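Local coordinates for protein phosphoribosylformylglycinamidine synthase 2 (Thermus thermophilus, PDB 3VIU) that belongs to the AIR synthase-related (PurM-like) family and binds ADP and a magnesium ion, at residues L434-G438 with T439-V443; R471-V475 with V476-P480; G545-V549 with D550-E554; P592-L596 with G597-A601; R607-Q611 with R612-R616. All blocks are in the same frame, centred on the assembly; numbering follows the deposited sequence.

Overall arrangement
Interactions 1, 2 and 3 all reach one mixed sheet of the second AIR synthase-related N-terminal domain, while interactions 4 and 5 lie at the two ends of helix 596-611, in the C-terminal domain that follows. Strand 538-548 of interaction 3 sits between strands 441-448 and 479-488; Gly-442 N to Leu-547 O is 2.8 Å and Lys-479 N to Val-546 O is 3.1 Å. Interaction 2 brings Asn-472 to the magnesium ion. It meets interaction 4 through the salt bridge from Arg-471 NH1 to Glu-599 OE2, 2.8 Å, and interaction 5 through Ser-474 and Arg-607. The centres of interactions 1 and 4 are about 31 Å apart.

Interaction 1. Residues L434-G438 with T439-V443; sequences LWIKG and TRLGV
Trp-435 and Ile-436 meet Thr-439 and Leu-441 across the end of an antiparallel beta hairpin, which a type II turn from Ile-436 to Thr-439 closes. Leu-434 and Val-443 form a hydrogen-bonded pair, and Trp-435 faces Gly-442 in a non-hydrogen-bonded pair. Nearer the turn, Ile-436 N donates to Leu-441 O.

The side chain of Ile-436 can be followed outward from the strand. Its CB lies 3.5 Å from Thr-439 OG1. CG2 stays over the threonine, 3.9 Å from Thr-439 CG2. CG1 takes the other branch, anti to the carbonyl carbon (chi1 -62°), and runs back along the hairpin. Its tip, CD1, then rests 4.0 Å from both Leu-441 CB and Val-443 CG2. Leu-180 of strand 172-182 also touches Ile-436, which places this face of the hairpin against the sheet of the first N-terminal domain.

Thr-439 ties the turn together. Its OG1 donates to Ile-436 O over 2.8 Å, and the same oxygen also takes the N-H of Thr-439. OG1 in turn accepts from Leu-441 N, an ST turn. Gly-438 has positive phi (89°), the usual choice at this turn position. The indole of Trp-435 lies on the other face of the hairpin and turns its edge to the backbone: NE1 donates to Thr-439 O, 3.0 Å away and almost in the ring plane.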
# COMPACT_ATOMS: atom_id res chain seq x y z
N LEU A 434 -11.48 -3.39 10.53
CA LEU A 434 -11.80 -2.26 11.40
C LEU A 434 -13.31 -2.11 11.54
O LEU A 434 -14.01 -1.85 10.57
CB LEU A 434 -11.22 -0.96 10.85
CG LEU A 434 -9.70 -0.73 10.78
CD1 LEU A 434 -9.10 -0.95 12.16
CD2 LEU A 434 -9.07 -1.65 9.76
N TRP A 435 -13.81 -2.27 12.77
CA TRP A 435 -15.23 -2.15 13.04
C TRP A 435 -15.64 -0.70 13.25
O TRP A 435 -15.00 0.04 13.99
CB TRP A 435 -15.59 -2.98 14.28
CG TRP A 435 -16.95 -2.71 14.87
CD1 TRP A 435 -18.13 -2.55 14.19
CD2 TRP A 435 -17.29 -2.65 16.26
NE1 TRP A 435 -19.18 -2.41 15.07
CE2 TRP A 435 -18.69 -2.47 16.35
CE3 TRP A 435 -16.54 -2.74 17.44
CZ2 TRP A 435 -19.36 -2.38 17.57
CZ3 TRP A 435 -17.21 -2.65 18.67
CH2 TRP A 435 -18.60 -2.47 18.72
N ILE A 436 -16.70 -0.29 12.57
CA ILE A 436 -17.20 1.06 12.71
C ILE A 436 -18.25 1.02 13.82
O ILE A 436 -19.37 0.56 13.61
CB ILE A 436 -17.86 1.56 11.43
CG1 ILE A 436 -16.82 1.59 10.30
CG2 ILE A 436 -18.44 2.94 11.65
CD1 ILE A 436 -17.41 1.91 8.96
N LYS A 437 -17.86 1.50 15.00
CA LYS A 437 -18.73 1.52 16.17
C LYS A 437 -20.06 2.20 15.89
O LYS A 437 -20.12 3.19 15.17
CB LYS A 437 -18.04 2.21 17.34
CG LYS A 437 -16.78 1.52 17.83
CD LYS A 437 -16.20 2.28 19.01
CE LYS A 437 -14.84 1.75 19.41
NZ LYS A 437 -14.91 0.32 19.81
N GLY A 438 -21.12 1.66 16.47
CA GLY A 438 -22.44 2.23 16.28
C GLY A 438 -23.13 1.64 15.06
O GLY A 438 -24.31 1.90 14.83
N THR A 439 -22.39 0.84 14.28
CA THR A 439 -22.95 0.21 13.09
C THR A 439 -22.59 -1.27 13.06
O THR A 439 -21.89 -1.77 13.94
CB THR A 439 -22.40 0.82 11.79
OG1 THR A 439 -21.12 0.24 11.49
CG2 THR A 439 -22.26 2.33 11.93
N ARG A 440 -23.06 -1.95 12.02
CA ARG A 440 -22.77 -3.36 11.84
C ARG A 440 -21.69 -3.47 10.78
O ARG A 440 -21.31 -4.57 10.37
CB ARG A 440 -24.02 -4.08 11.38
CG ARG A 440 -25.21 -3.83 12.27
CD ARG A 440 -26.44 -4.46 11.68
NE ARG A 440 -26.19 -5.86 11.38
CZ ARG A 440 -27.02 -6.61 10.67
NH1 ARG A 440 -28.14 -6.09 10.19
NH2 ARG A 440 -26.72 -7.89 10.45
N LEU A 441 -21.19 -2.32 10.34
CA LEU A 441 -20.18 -2.27 9.30
C LEU A 441 -18.76 -2.55 9.75
O LEU A 441 -18.34 -2.18 10.85
CB LEU A 441 -20.22 -0.90 8.61
CG LEU A 441 -21.54 -0.55 7.93
CD1 LEU A 441 -21.51 0.89 7.46
CD2 LEU A 441 -21.79 -1.51 6.77
N GLY A 442 -18.03 -3.21 8.86
CA GLY A 442 -16.64 -3.55 9.10
C GLY A 442 -15.88 -3.30 7.81
O GLY A 442 -16.36 -3.63 6.72
N VAL A 443 -14.70 -2.70 7.93
CA VAL A 443 -13.86 -2.40 6.77
C VAL A 443 -12.63 -3.30 6.82
O VAL A 443 -11.91 -3.31 7.81
CB VAL A 443 -13.40 -0.94 6.79
CG1 VAL A 443 -12.59 -0.63 5.55
CG2 VAL A 443 -14.61 -0.02 6.91

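Interaction 2. Residues R471-V475 with V476-P480; sequences RNVSV and VGAKP. With MG (magnesium ion), chain D.
A Schellman motif ends helix 458-475 here, one turn beyond a residue of the magnesium site. Val-473 O accepts from Ala-478 N at 3.1 Å and from Val-476 N at 3.2 Å, the two donors coming from opposite faces of its carbonyl plane. Gly-477 N bonds to Ser-474 O from above that carbonyl's plane. Gly-477 has a phi of 100°, and the chain reverses there into strand 479-488.

Side chains close the turn. Val-473 CG1, anti to its own N (chi1 162°), meets Ala-478 CB at 3.6 Å. Val-476 CG2 sits over Val-473 O. On another side of the helix, Ser-474 OG lies beside Pro-480 CG; OG is hydrogen-bonded to Cys-470 O and takes an N-H from Arg-607 NH1.

Asn-472 points away from the turn. Asn-472 OD1 reaches the magnesium ion at 2.6 Å, where Asp-430, Asp-620 and two waters also bind. Its ND2 donates to Asp-448 OD1, which holds the amide so that oxygen faces the metal. Arg-471 makes salt bridges to Asp-620 and Glu-599. A neutral amide oxygen beside two carboxylates adds no charge to the site, and the arginine probably offsets part of the negative charge around the ion.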
# COMPACT_ATOMS: atom_id res chain seq x y z
N ARG A 471 -8.21 -11.85 -2.25
CA ARG A 471 -8.52 -13.13 -1.62
C ARG A 471 -8.50 -12.97 -0.10
O ARG A 471 -9.37 -13.48 0.59
CB ARG A 471 -7.50 -14.20 -2.04
CG ARG A 471 -7.88 -15.63 -1.63
CD ARG A 471 -6.78 -16.62 -1.92
NE ARG A 471 -6.28 -16.46 -3.29
CZ ARG A 471 -5.01 -16.21 -3.60
NH1 ARG A 471 -4.67 -16.08 -4.87
NH2 ARG A 471 -4.09 -16.08 -2.65
N ASN A 472 -7.51 -12.24 0.40
CA ASN A 472 -7.38 -12.03 1.83
C ASN A 472 -8.57 -11.30 2.44
O ASN A 472 -8.97 -11.59 3.58
CB ASN A 472 -6.10 -11.28 2.15
CG ASN A 472 -4.88 -12.18 2.07
OD1 ASN A 472 -4.89 -13.27 2.62
ND2 ASN A 472 -3.84 -11.72 1.37
N VAL A 473 -9.12 -10.35 1.70
CA VAL A 473 -10.28 -9.59 2.16
C VAL A 473 -11.51 -10.49 2.06
O VAL A 473 -12.35 -10.50 2.96
CB VAL A 473 -10.48 -8.32 1.32
CG1 VAL A 473 -11.88 -7.77 1.51
CG2 VAL A 473 -9.45 -7.28 1.74
N SER A 474 -11.61 -11.24 0.98
CA SER A 474 -12.74 -12.15 0.78
C SER A 474 -12.77 -13.21 1.86
O SER A 474 -13.83 -13.64 2.30
CB SER A 474 -12.63 -12.85 -0.58
OG SER A 474 -12.69 -11.90 -1.62
N VAL A 475 -11.58 -13.63 2.27
CA VAL A 475 -11.41 -14.66 3.29
C VAL A 475 -11.94 -14.27 4.67
O VAL A 475 -12.28 -15.15 5.46
CB VAL A 475 -9.93 -15.08 3.36
CG1 VAL A 475 -9.62 -15.77 4.66
CG2 VAL A 475 -9.62 -16.00 2.19
N VAL A 476 -11.98 -12.98 4.99
CA VAL A 476 -12.52 -12.61 6.30
C VAL A 476 -14.00 -12.30 6.13
O VAL A 476 -14.68 -11.92 7.09
CB VAL A 476 -11.77 -11.40 6.97
CG1 VAL A 476 -10.32 -11.80 7.26
CG2 VAL A 476 -11.83 -10.15 6.10
N GLY A 477 -14.49 -12.46 4.91
CA GLY A 477 -15.90 -12.24 4.64
C GLY A 477 -16.31 -10.93 4.01
O GLY A 477 -17.49 -10.62 3.93
N ALA A 478 -15.35 -10.15 3.54
CA ALA A 478 -15.69 -8.87 2.94
C ALA A 478 -15.55 -8.86 1.41
O ALA A 478 -14.77 -9.63 0.85
CB ALA A 478 -14.83 -7.78 3.56
N LYS A 479 -16.31 -8.00 0.75
CA LYS A 479 -16.24 -7.90 -0.70
C LYS A 479 -15.32 -6.78 -1.17
O LYS A 479 -15.51 -5.61 -0.82
CB LYS A 479 -17.63 -7.67 -1.31
CG LYS A 479 -17.58 -7.52 -2.83
CD LYS A 479 -18.97 -7.47 -3.43
CE LYS A 479 -18.91 -7.27 -4.94
NZ LYS A 479 -20.28 -7.17 -5.53
N PRO A 480 -14.32 -7.13 -2.00
CA PRO A 480 -13.34 -6.19 -2.56
C PRO A 480 -14.05 -5.03 -3.25
O PRO A 480 -14.83 -5.24 -4.17
CB PRO A 480 -12.57 -7.05 -3.56
CG PRO A 480 -12.69 -8.42 -3.00
CD PRO A 480 -14.12 -8.47 -2.57
MG MG D . -3.17 -14.87 3.71
O HOH W 1 -2.40 -15.03 1.36
O HOH W 2 -2.29 -17.24 3.96

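Interaction 3. Residues G545-V549 with D550-E554; sequences GVLEV and DKRAE
Glu-548 and Lys-551 are joined twice across a type I beta turn, once by backbone and once by side chains. The turn runs from Glu-548 to Lys-551 and takes the chain off the end of strand 538-548. Its closing bond goes from Lys-551 N to Glu-548 O, 2.6 Å long. The N-H points well at the oxygen, with an angle of 159°, but the donor stands above the carbonyl plane.

The second link is a salt bridge. Lys-551 NZ donates to Glu-548 OE1 at 3.0 Å, meeting that oxygen nearly along its C-O axis. The two side chains lie side by side and point the same way. Both have CG anti to the carbonyl carbon, chi1 -63° in Glu-548 and -64° in Lys-551, and both run on extended. The lysine methylenes run beside the carboxylate, with Lys-551 CD 3.3 Å from Glu-548 OE1. That oxygen also has Arg-440 NH2 as a long, weak ion partner. Two positive groups near this oxygen would probably favour the charged form, the arginine only weakly.

Leu-547 CD1 touches Arg-552 CB at 4.0 Å, and the two side chains cross. Arg-552 NH1 comes within 3.5 Å of Val-549 O at the guanidinium edge, at an angle too poor for a hydrogen bond. Other backbone groups are satisfied by neighbouring strands and loops. Leu-547 bonds with Gly-442, Val-546 with Lys-479, Val-549 with Arg-440, and Ala-553 with Val-476. The arrangement is a type I turn ending an inner strand of the AIR synthase-related fold, from which the chain goes on toward strand 563-567.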
# COMPACT_ATOMS: atom_id res chain seq x y z
N GLY A 545 -12.31 -3.51 1.47
CA GLY A 545 -13.61 -4.12 1.26
C GLY A 545 -14.47 -3.90 2.50
O GLY A 545 -13.97 -3.41 3.51
N VAL A 546 -15.74 -4.25 2.43
CA VAL A 546 -16.62 -4.08 3.57
C VAL A 546 -17.38 -5.35 3.87
O VAL A 546 -17.53 -6.22 3.00
CB VAL A 546 -17.62 -2.94 3.34
CG1 VAL A 546 -18.48 -3.24 2.12
CG2 VAL A 546 -18.49 -2.75 4.58
N LEU A 547 -17.86 -5.47 5.10
CA LEU A 547 -18.62 -6.63 5.52
C LEU A 547 -19.41 -6.30 6.78
O LEU A 547 -19.29 -5.21 7.33
CB LEU A 547 -17.67 -7.80 5.82
CG LEU A 547 -16.75 -7.67 7.04
CD1 LEU A 547 -16.14 -9.02 7.34
CD2 LEU A 547 -15.66 -6.64 6.79
N GLU A 548 -20.24 -7.23 7.23
CA GLU A 548 -21.00 -7.03 8.45
C GLU A 548 -20.16 -7.71 9.50
O GLU A 548 -19.93 -8.92 9.42
CB GLU A 548 -22.38 -7.69 8.37
CG GLU A 548 -23.28 -7.12 7.29
CD GLU A 548 -24.74 -7.50 7.48
OE1 GLU A 548 -25.02 -8.71 7.63
OE2 GLU A 548 -25.60 -6.58 7.49
N VAL A 549 -19.69 -6.94 10.46
CA VAL A 549 -18.86 -7.46 11.54
C VAL A 549 -19.41 -8.76 12.11
O VAL A 549 -18.66 -9.61 12.58
CB VAL A 549 -18.75 -6.43 12.67
CG1 VAL A 549 -17.83 -6.93 13.76
CG2 VAL A 549 -18.25 -5.13 12.11
N ASP A 550 -20.73 -8.92 12.06
CA ASP A 550 -21.34 -10.12 12.59
C ASP A 550 -21.17 -11.34 11.69
O ASP A 550 -21.40 -12.46 12.12
CB ASP A 550 -22.83 -9.88 12.84
CG ASP A 550 -23.44 -10.96 13.70
OD1 ASP A 550 -23.02 -11.08 14.87
OD2 ASP A 550 -24.33 -11.68 13.20
N LYS A 551 -20.78 -11.12 10.44
CA LYS A 551 -20.57 -12.21 9.50
C LYS A 551 -19.12 -12.09 9.04
O LYS A 551 -18.83 -11.75 7.90
CB LYS A 551 -21.52 -12.08 8.30
CG LYS A 551 -22.98 -12.22 8.70
CD LYS A 551 -23.93 -11.81 7.59
CE LYS A 551 -25.38 -11.88 8.04
NZ LYS A 551 -26.33 -11.31 7.04
N ARG A 552 -18.22 -12.36 9.98
CA ARG A 552 -16.79 -12.26 9.74
C ARG A 552 -16.14 -13.61 9.99
O ARG A 552 -16.69 -14.45 10.70
CB ARG A 552 -16.20 -11.20 10.69
CG ARG A 552 -14.68 -11.03 10.65
CD ARG A 552 -13.94 -12.02 11.57
NE ARG A 552 -13.48 -11.42 12.83
CZ ARG A 552 -14.28 -10.88 13.75
NH1 ARG A 552 -15.59 -10.85 13.57
NH2 ARG A 552 -13.76 -10.38 14.87
N ALA A 553 -14.97 -13.82 9.40
CA ALA A 553 -14.25 -15.06 9.60
C ALA A 553 -12.81 -14.72 9.92
O ALA A 553 -12.28 -13.73 9.45
CB ALA A 553 -14.32 -15.91 8.34
N GLU A 554 -12.19 -15.53 10.77
CA GLU A 554 -10.79 -15.33 11.09
C GLU A 554 -10.09 -16.64 10.79
O GLU A 554 -10.74 -17.67 10.60
CB GLU A 554 -10.60 -14.87 12.54
CG GLU A 554 -11.23 -15.71 13.62
CD GLU A 554 -11.07 -15.05 14.99
OE1 GLU A 554 -11.92 -14.22 15.37
OE2 GLU A 554 -10.07 -15.36 15.68

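Interaction 4. Residues P592-L596 with G597-A601; sequences PRLDL and GREKA
The N-cap of helix 596-611 is Asp-595, whose carboxylate takes a backbone N-H of the first turn. Asp-595 OD1 accepts from Arg-598 N at 2.8 Å, with an N-H to oxygen angle of 160°. The N-H comes from above the carboxylate plane. CG stands anti to the backbone N (chi1 178°), which carries the carboxylate forward over the helix start. Asp-595 OD1 is also 2.8 Å from Gly-597 N. A negative group at this end would suit the helix dipole.

The backbone continues the pattern. Asp-595 O receives Glu-599 N at 2.9 Å, in the carbonyl plane, and Leu-596 O receives Lys-600 N at 3.0 Å. The carboxylate also packs on the arginine stem, Asp-595 CG lying 3.6 Å from Arg-598 CB. The guanidinium bends off elsewhere, and Asp-595 OD2 remains 5.5 Å from Arg-598 NE. Leu-594 crosses Glu-599, with Leu-594 CD1 3.9 Å from Glu-599 OE2. The polar work of that oxygen is done outside: it bonds to Ser-659 OG and forms a salt bridge with Arg-471.

The start of the helix packs against helices 458-475 and 495-515. Leu-594 packs on Leu-460, Met-463 and His-464 of helix 458-475. Leu-596 touches Met-463 too and leans on Glu-510 and Ala-514 of helix 495-515, while Glu-599 and Lys-600 reach Leu-515.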
# COMPACT_ATOMS: atom_id res chain seq x y z
N PRO A 592 3.69 -19.92 -9.87
CA PRO A 592 2.43 -20.66 -10.02
C PRO A 592 1.46 -20.05 -11.04
O PRO A 592 1.27 -18.83 -11.06
CB PRO A 592 1.85 -20.66 -8.61
CG PRO A 592 3.05 -20.59 -7.74
CD PRO A 592 3.92 -19.57 -8.45
N ARG A 593 0.86 -20.89 -11.88
CA ARG A 593 -0.10 -20.38 -12.84
C ARG A 593 -1.26 -19.79 -12.05
O ARG A 593 -1.55 -20.22 -10.93
CB ARG A 593 -0.64 -21.51 -13.74
CG ARG A 593 0.33 -22.10 -14.73
CD ARG A 593 -0.44 -22.92 -15.75
NE ARG A 593 0.01 -24.31 -15.88
CZ ARG A 593 -0.00 -25.21 -14.89
NH1 ARG A 593 -0.46 -24.89 -13.68
NH2 ARG A 593 0.42 -26.45 -15.13
N LEU A 594 -1.94 -18.82 -12.64
CA LEU A 594 -3.07 -18.17 -11.99
C LEU A 594 -4.25 -18.10 -12.94
O LEU A 594 -4.21 -17.42 -13.97
CB LEU A 594 -2.66 -16.77 -11.53
CG LEU A 594 -3.71 -15.81 -10.97
CD1 LEU A 594 -4.53 -16.47 -9.86
CD2 LEU A 594 -2.99 -14.58 -10.44
N ASP A 595 -5.31 -18.83 -12.59
CA ASP A 595 -6.54 -18.89 -13.36
C ASP A 595 -7.44 -17.85 -12.69
O ASP A 595 -8.00 -18.10 -11.62
CB ASP A 595 -7.17 -20.29 -13.24
CG ASP A 595 -8.50 -20.41 -13.98
OD1 ASP A 595 -9.26 -19.42 -14.05
OD2 ASP A 595 -8.80 -21.52 -14.49
N LEU A 596 -7.56 -16.70 -13.32
CA LEU A 596 -8.37 -15.63 -12.77
C LEU A 596 -9.84 -16.01 -12.66
O LEU A 596 -10.53 -15.53 -11.77
CB LEU A 596 -8.18 -14.37 -13.61
CG LEU A 596 -6.80 -13.77 -13.32
CD1 LEU A 596 -6.40 -12.80 -14.41
CD2 LEU A 596 -6.83 -13.10 -11.94
N GLY A 597 -10.31 -16.89 -13.54
CA GLY A 597 -11.70 -17.31 -13.47
C GLY A 597 -11.93 -18.12 -12.22
O GLY A 597 -12.94 -17.93 -11.52
N ARG A 598 -11.01 -19.03 -11.92
CA ARG A 598 -11.13 -19.85 -10.73
C ARG A 598 -11.02 -18.95 -9.50
O ARG A 598 -11.82 -19.06 -8.56
CB ARG A 598 -10.02 -20.92 -10.71
CG ARG A 598 -9.93 -21.69 -9.40
CD ARG A 598 -11.17 -22.53 -9.15
NE ARG A 598 -11.28 -23.65 -10.08
CZ ARG A 598 -10.44 -24.67 -10.12
NH1 ARG A 598 -9.41 -24.74 -9.28
NH2 ARG A 598 -10.61 -25.63 -11.02
N GLU A 599 -10.03 -18.05 -9.52
CA GLU A 599 -9.80 -17.13 -8.41
C GLU A 599 -11.06 -16.38 -8.02
O GLU A 599 -11.42 -16.33 -6.84
CB GLU A 599 -8.70 -16.12 -8.77
CG GLU A 599 -8.34 -15.18 -7.61
CD GLU A 599 -7.71 -15.90 -6.42
OE1 GLU A 599 -8.17 -15.68 -5.28
OE2 GLU A 599 -6.76 -16.67 -6.62
N LYS A 600 -11.74 -15.81 -9.01
CA LYS A 600 -12.97 -15.06 -8.77
C LYS A 600 -14.07 -15.95 -8.18
O LYS A 600 -14.75 -15.57 -7.22
CB LYS A 600 -13.46 -14.43 -10.08
CG LYS A 600 -14.75 -13.62 -9.97
CD LYS A 600 -15.02 -12.85 -11.25
CE LYS A 600 -16.23 -11.91 -11.14
NZ LYS A 600 -17.54 -12.63 -11.14
N ALA A 601 -14.24 -17.14 -8.75
CA ALA A 601 -15.26 -18.06 -8.27
C ALA A 601 -14.98 -18.51 -6.83
O ALA A 601 -15.90 -18.66 -6.04
CB ALA A 601 -15.33 -19.27 -9.20

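Interaction 5. Residues R607-Q611 with R612-R616; sequences RDLIQ and RGLTR
Leu-609 and Ile-610 take the backbone bonds that end helix 596-611, and the chain then turns through Gly-613 in a Schellman motif. Arg-612 N still makes a helical bond to Asp-608 O, 2.9 Å. Leu-614 N then reaches back to Leu-609 O, also 2.9 Å; the nitrogen lies nearly in line with the C=O (176°), though the N-H is bent away. Gly-613 N bonds to Ile-610 O at 3.0 Å from above the carbonyl plane. Gly-613 has positive phi (70°), the left-handed conformation that ends the helix in this motif. Thr-615 N adds a weak bond to Leu-609 O. Water 3 donates to Ile-610 O and, weakly, to Thr-615 O.

Leu-609 CD1 meets Leu-614 CD1 at 3.5 Å, the two leucines crossing at about a right angle. Leu-609 CB also touches Thr-615 CG2, 3.9 Å away. Ile-610 has CG1 anti to its N (chi1 -153°), which sets CG1 3.2 Å from Thr-615 O. The stem of Arg-612 lies over Asp-608 O, with CG 3.2 Å from it. Arg-612 NH2 stops 4.9 Å from Asp-608 OD2, which pairs with Arg-680 instead.

Leu-609 rests on Phe-663 of strand 661-665 and on Leu-676 of helix 670-679. Thr-615 OG1 bonds to Thr-664 O of the same strand. Ile-610 faces the loop at Lys-551 and Ala-553, and Arg-607 reaches Lys-479 and Pro-480 of strand 479-488.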
# COMPACT_ATOMS: atom_id res chain seq x y z
N ARG A 607 -16.93 -15.98 0.29
CA ARG A 607 -17.73 -14.92 0.88
C ARG A 607 -19.16 -15.42 1.12
O ARG A 607 -19.74 -15.15 2.18
CB ARG A 607 -17.75 -13.66 -0.02
CG ARG A 607 -16.39 -12.98 -0.15
CD ARG A 607 -16.50 -11.54 -0.67
NE ARG A 607 -17.17 -11.45 -1.97
CZ ARG A 607 -16.56 -11.52 -3.15
NH1 ARG A 607 -15.25 -11.69 -3.22
NH2 ARG A 607 -17.28 -11.44 -4.26
N ASP A 608 -19.72 -16.15 0.16
CA ASP A 608 -21.07 -16.69 0.31
C ASP A 608 -21.15 -17.59 1.53
O ASP A 608 -22.04 -17.45 2.37
CB ASP A 608 -21.49 -17.50 -0.91
CG ASP A 608 -21.84 -16.63 -2.09
OD1 ASP A 608 -22.20 -15.45 -1.87
OD2 ASP A 608 -21.77 -17.12 -3.24
N LEU A 609 -20.20 -18.51 1.59
CA LEU A 609 -20.08 -19.46 2.68
C LEU A 609 -20.11 -18.76 4.03
O LEU A 609 -20.79 -19.20 4.96
CB LEU A 609 -18.77 -20.24 2.50
CG LEU A 609 -18.76 -21.77 2.42
CD1 LEU A 609 -20.01 -22.31 1.75
CD2 LEU A 609 -17.52 -22.20 1.67
N ILE A 610 -19.39 -17.65 4.14
CA ILE A 610 -19.32 -16.90 5.39
C ILE A 610 -20.57 -16.04 5.67
O ILE A 610 -21.04 -15.98 6.81
CB ILE A 610 -18.06 -15.99 5.39
CG1 ILE A 610 -17.59 -15.72 6.81
CG2 ILE A 610 -18.37 -14.67 4.71
CD1 ILE A 610 -18.46 -14.78 7.60
N GLN A 611 -21.11 -15.40 4.64
CA GLN A 611 -22.29 -14.56 4.81
C GLN A 611 -23.51 -15.40 5.20
O GLN A 611 -24.39 -14.94 5.92
CB GLN A 611 -22.58 -13.77 3.54
CG GLN A 611 -21.39 -12.93 3.07
CD GLN A 611 -21.65 -12.18 1.77
OE1 GLN A 611 -22.18 -12.74 0.81
NE2 GLN A 611 -21.28 -10.90 1.74
N ARG A 612 -23.56 -16.64 4.71
CA ARG A 612 -24.67 -17.52 5.03
C ARG A 612 -24.46 -18.17 6.39
O ARG A 612 -25.25 -19.02 6.80
CB ARG A 612 -24.82 -18.61 3.98
CG ARG A 612 -25.15 -18.12 2.60
CD ARG A 612 -25.24 -19.30 1.66
NE ARG A 612 -25.54 -18.90 0.30
CZ ARG A 612 -25.69 -19.76 -0.71
NH1 ARG A 612 -25.57 -21.06 -0.49
NH2 ARG A 612 -25.95 -19.31 -1.93
N GLY A 613 -23.38 -17.79 7.06
CA GLY A 613 -23.08 -18.35 8.37
C GLY A 613 -22.63 -19.80 8.40
O GLY A 613 -22.67 -20.44 9.45
N LEU A 614 -22.23 -20.34 7.25
CA LEU A 614 -21.78 -21.73 7.19
C LEU A 614 -20.38 -21.90 7.79
O LEU A 614 -20.03 -22.98 8.26
CB LEU A 614 -21.76 -22.22 5.75
CG LEU A 614 -23.12 -22.51 5.11
CD1 LEU A 614 -22.95 -22.67 3.60
CD2 LEU A 614 -23.72 -23.76 5.73
N THR A 615 -19.59 -20.83 7.77
CA THR A 615 -18.23 -20.86 8.28
C THR A 615 -17.79 -19.51 8.84
O THR A 615 -18.16 -18.46 8.32
CB THR A 615 -17.22 -21.24 7.18
OG1 THR A 615 -15.90 -21.26 7.72
CG2 THR A 615 -17.27 -20.20 6.05
N ARG A 616 -16.99 -19.54 9.91
CA ARG A 616 -16.49 -18.30 10.49
C ARG A 616 -14.98 -18.42 10.68
O ARG A 616 -14.36 -17.64 11.39
CB ARG A 616 -17.17 -18.00 11.82
CG ARG A 616 -16.95 -19.05 12.87
CD ARG A 616 -17.41 -18.59 14.23
NE ARG A 616 -17.24 -19.65 15.21
CZ ARG A 616 -17.52 -19.53 16.50
NH1 ARG A 616 -18.00 -18.38 16.98
NH2 ARG A 616 -17.34 -20.56 17.32
O HOH W 3 -20.20 -16.18 9.84